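Local coordinates for peptide from Structure-specific endonuclease subunit SLX4 (PDB 6J0Y), which is a fragment of an endonuclease scaffold subunit, carrying the motif through which SLX4 probably binds the genome-maintenance protein Rtt107, at residues G6-V11 / V26-Y31. Sequence-based numbering, arbitrary orientation.
Sequences GSSIRV and VKHNFY
His28 reaches across to Gly6 and Ser8 with the ND1–CE1 side of its imidazole. Its CB is directed toward segment 6-11, and CG lies beside the backbone N, anti to the carbonyl carbon (chi1 -74°). ND1 comes next: it lies 3.7 Å from Ser8 CB, which approaches the ring obliquely. A single water is hydrogen-bonded to both ND1, at a short 2.5 Å, and Ser8 OG, at 2.6 Å, and so joins the imidazole to the hydroxyl, whose direct separation from ND1 is 4.0 Å. The segments belong to the outer strands, 8-14 and 27-32, of a three-stranded antiparallel sheet, with strand 49-55 running between them; the CA atoms of Ser8 and His28 are 7.6 Å apart, and the side chains meet over the middle strand, where Ser8 also touches Asp53. Further round the ring, the CE1 corner meets Gly6 O edge-on, 3.1 Å away in the ring plane, a close carbon-to-oxygen contact. At the far tip, NE2 is hydrogen-bonded to Gln55 OE1, which helps fix the ring's rotation. With an alanine in place of His28, Gln55 OE1 and the water would probably each lose a partner, and a gap would be likely to open beside Ser8 CB and the Gly6 carbonyl.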
ATOM      1  N   GLY B   6     -13.578 -23.020   5.733  1.00 46.13           N
ATOM      2  CA  GLY B   6     -14.349 -22.851   4.519  1.00 45.51           C
ATOM      3  C   GLY B   6     -13.952 -21.673   3.660  1.00 39.55           C
ATOM      4  O   GLY B   6     -14.397 -21.590   2.504  1.00 39.05           O
ATOM      5  N   SER B   7     -13.144 -20.747   4.176  1.00 39.13           N
ATOM      6  CA  SER B   7     -12.685 -19.646   3.341  1.00 30.45           C
ATOM      7  C   SER B   7     -11.602 -20.136   2.385  1.00 33.17           C
ATOM      8  O   SER B   7     -11.138 -21.280   2.457  1.00 29.61           O
ATOM      9  CB  SER B   7     -12.165 -18.490   4.198  1.00 35.67           C
ATOM     10  OG  SER B   7     -11.006 -18.878   4.908  1.00 38.80           O
ATOM     11  N   SER B   8     -11.188 -19.245   1.483  1.00 30.98           N
ATOM     12  CA  SER B   8     -10.255 -19.593   0.430  1.00 28.71           C
ATOM     13  C   SER B   8      -9.178 -18.525   0.303  1.00 23.94           C
ATOM     14  O   SER B   8      -9.265 -17.437   0.879  1.00 26.53           O
ATOM     15  CB  SER B   8     -10.969 -19.758  -0.921  1.00 32.56           C
ATOM     16  OG  SER B   8     -11.552 -18.536  -1.335  1.00 26.94           O
ATOM     17  N   ILE B   9      -8.161 -18.859  -0.486  1.00 22.76           N
ATOM     18  CA  ILE B   9      -7.112 -17.914  -0.847  1.00 21.99           C
ATOM     19  C   ILE B   9      -7.010 -17.905  -2.362  1.00 21.85           C
ATOM     20  O   ILE B   9      -7.346 -18.888  -3.032  1.00 22.88           O
ATOM     21  CB  ILE B   9      -5.751 -18.276  -0.219  1.00 22.16           C
ATOM     22  CG1 ILE B   9      -5.307 -19.669  -0.689  1.00 22.64           C
ATOM     23  CG2 ILE B   9      -5.820 -18.205   1.318  1.00 24.36           C
ATOM     24  CD1 ILE B   9      -3.914 -20.054  -0.187  1.00 25.55           C
ATOM     25  N   ARG B  10      -6.508 -16.795  -2.893  1.00 21.40           N
ATOM     26  CA  ARG B  10      -6.286 -16.614  -4.327  1.00 23.35           C
ATOM     27  C   ARG B  10      -4.898 -17.119  -4.702  1.00 23.43           C
ATOM     28  O   ARG B  10      -3.920 -16.753  -4.052  1.00 23.95           O
ATOM     29  CB  ARG B  10      -6.399 -15.131  -4.690  1.00 21.89           C
ATOM     30  CG  ARG B  10      -7.842 -14.604  -4.707  1.00 24.93           C
ATOM     31  CD  ARG B  10      -7.904 -13.115  -4.351  1.00 21.92           C
ATOM     32  NE  ARG B  10      -6.927 -12.259  -5.038  1.00 18.87           N
ATOM     33  CZ  ARG B  10      -6.921 -11.981  -6.339  1.00 19.54           C
ATOM     34  NH1 ARG B  10      -7.817 -12.531  -7.163  1.00 20.57           N
ATOM     35  NH2 ARG B  10      -5.984 -11.154  -6.810  1.00 22.36           N
ATOM     36  N   VAL B  11      -4.817 -17.946  -5.748  1.00 23.40           N
ATOM     37  CA  VAL B  11      -3.542 -18.454  -6.250  1.00 22.36           C
ATOM     38  C   VAL B  11      -3.476 -18.193  -7.748  1.00 24.11           C
ATOM     39  O   VAL B  11      -4.364 -18.622  -8.491  1.00 25.08           O
ATOM     40  CB  VAL B  11      -3.346 -19.953  -5.965  1.00 20.99           C
ATOM     41  CG1 VAL B  11      -1.940 -20.380  -6.396  1.00 23.29           C
ATOM     42  CG2 VAL B  11      -3.542 -20.260  -4.469  1.00 21.30           C
ATOM     43  N   VAL B  26      -9.086 -28.481  -2.515  1.00 39.52           N
ATOM     44  CA  VAL B  26     -10.449 -28.206  -2.969  1.00 41.55           C
ATOM     45  C   VAL B  26     -10.467 -26.847  -3.657  1.00 34.23           C
ATOM     46  O   VAL B  26     -10.154 -25.824  -3.036  1.00 29.31           O
ATOM     47  CB  VAL B  26     -11.443 -28.247  -1.796  1.00 40.59           C
ATOM     48  CG1 VAL B  26     -12.830 -27.826  -2.256  1.00 38.96           C
ATOM     49  CG2 VAL B  26     -11.480 -29.634  -1.183  1.00 40.90           C
ATOM     50  N   LYS B  27     -10.813 -26.834  -4.947  1.00 32.24           N
ATOM     51  CA  LYS B  27     -10.934 -25.603  -5.719  1.00 31.70           C
ATOM     52  C   LYS B  27     -12.370 -25.101  -5.642  1.00 30.41           C
ATOM     53  O   LYS B  27     -13.291 -25.786  -6.101  1.00 35.26           O
ATOM     54  CB  LYS B  27     -10.547 -25.832  -7.179  1.00 37.25           C
ATOM     55  CG  LYS B  27      -9.135 -26.337  -7.404  1.00 47.88           C
ATOM     56  CD  LYS B  27      -9.025 -27.003  -8.775  1.00 63.63           C
ATOM     57  CE  LYS B  27      -7.579 -27.296  -9.148  1.00 72.50           C
ATOM     58  NZ  LYS B  27      -7.462 -28.220 -10.316  1.00 78.59           N
ATOM     59  N   HIS B  28     -12.565 -23.904  -5.087  1.00 28.06           N
ATOM     60  CA  HIS B  28     -13.897 -23.299  -5.120  1.00 27.41           C
ATOM     61  C   HIS B  28     -14.234 -22.808  -6.518  1.00 25.35           C
ATOM     62  O   HIS B  28     -15.341 -23.041  -7.021  1.00 27.09           O
ATOM     63  CB  HIS B  28     -13.994 -22.142  -4.123  1.00 24.81           C
ATOM     64  CG  HIS B  28     -14.077 -22.591  -2.698  1.00 26.69           C
ATOM     65  ND1 HIS B  28     -14.022 -21.714  -1.637  1.00 31.38           N
ATOM     66  CD2 HIS B  28     -14.228 -23.823  -2.163  1.00 33.13           C
ATOM     67  CE1 HIS B  28     -14.131 -22.389  -0.506  1.00 26.14           C
ATOM     68  NE2 HIS B  28     -14.261 -23.672  -0.797  1.00 37.00           N
ATOM     69  N   ASN B  29     -13.300 -22.101  -7.149  1.00 26.44           N
ATOM     70  CA  ASN B  29     -13.502 -21.567  -8.488  1.00 25.07           C
ATOM     71  C   ASN B  29     -12.150 -21.430  -9.178  1.00 21.47           C
ATOM     72  O   ASN B  29     -11.097 -21.438  -8.542  1.00 23.83           O
ATOM     73  CB  ASN B  29     -14.168 -20.175  -8.498  1.00 29.47           C
ATOM     74  CG  ASN B  29     -15.271 -20.023  -7.482  1.00 35.88           C
ATOM     75  OD1 ASN B  29     -16.425 -20.366  -7.755  1.00 33.29           O
ATOM     76  ND2 ASN B  29     -14.933 -19.478  -6.306  1.00 33.33           N
ATOM     77  N   PHE B  30     -12.205 -21.285 -10.491  1.00 21.57           N
ATOM     78  CA  PHE B  30     -11.023 -20.971 -11.294  1.00 27.95           C
ATOM     79  C   PHE B  30     -11.461 -19.956 -12.344  1.00 20.95           C
ATOM     80  O   PHE B  30     -12.538 -20.099 -12.921  1.00 23.54           O
ATOM     81  CB  PHE B  30     -10.445 -22.302 -11.872  1.00 40.43           C
ATOM     82  CG  PHE B  30     -10.045 -22.276 -13.334  1.00 58.90           C
ATOM     83  CD1 PHE B  30      -8.735 -22.538 -13.688  1.00 67.57           C
ATOM     84  CD2 PHE B  30     -10.974 -22.095 -14.355  1.00 70.00           C
ATOM     85  CE1 PHE B  30      -8.350 -22.567 -15.016  1.00 71.22           C
ATOM     86  CE2 PHE B  30     -10.586 -22.092 -15.685  1.00 71.82           C
ATOM     87  CZ  PHE B  30      -9.270 -22.329 -16.015  1.00 73.50           C
ATOM     88  N   TYR B  31     -10.634 -18.934 -12.606  1.00 20.91           N
ATOM     89  CA  TYR B  31     -10.999 -17.888 -13.555  1.00 20.85           C
ATOM     90  C   TYR B  31      -9.851 -17.683 -14.534  1.00 21.49           C
ATOM     91  O   TYR B  31      -8.696 -17.579 -14.120  1.00 22.27           O
ATOM     92  CB  TYR B  31     -11.314 -16.554 -12.871  1.00 23.33           C
ATOM     93  CG  TYR B  31     -12.138 -16.658 -11.603  1.00 28.43           C
ATOM     94  CD1 TYR B  31     -13.508 -16.862 -11.664  1.00 32.22           C
ATOM     95  CD2 TYR B  31     -11.542 -16.510 -10.345  1.00 33.85           C
ATOM     96  CE1 TYR B  31     -14.273 -16.947 -10.517  1.00 29.12           C
ATOM     97  CE2 TYR B  31     -12.305 -16.593  -9.179  1.00 30.02           C
ATOM     98  CZ  TYR B  31     -13.669 -16.811  -9.280  1.00 32.12           C
ATOM     99  OH  TYR B  31     -14.448 -16.899  -8.143  1.00 34.13           O
TER
HETATM  100  O   HOH W   1     -14.037 -19.268  -1.792  1.00 37.76           O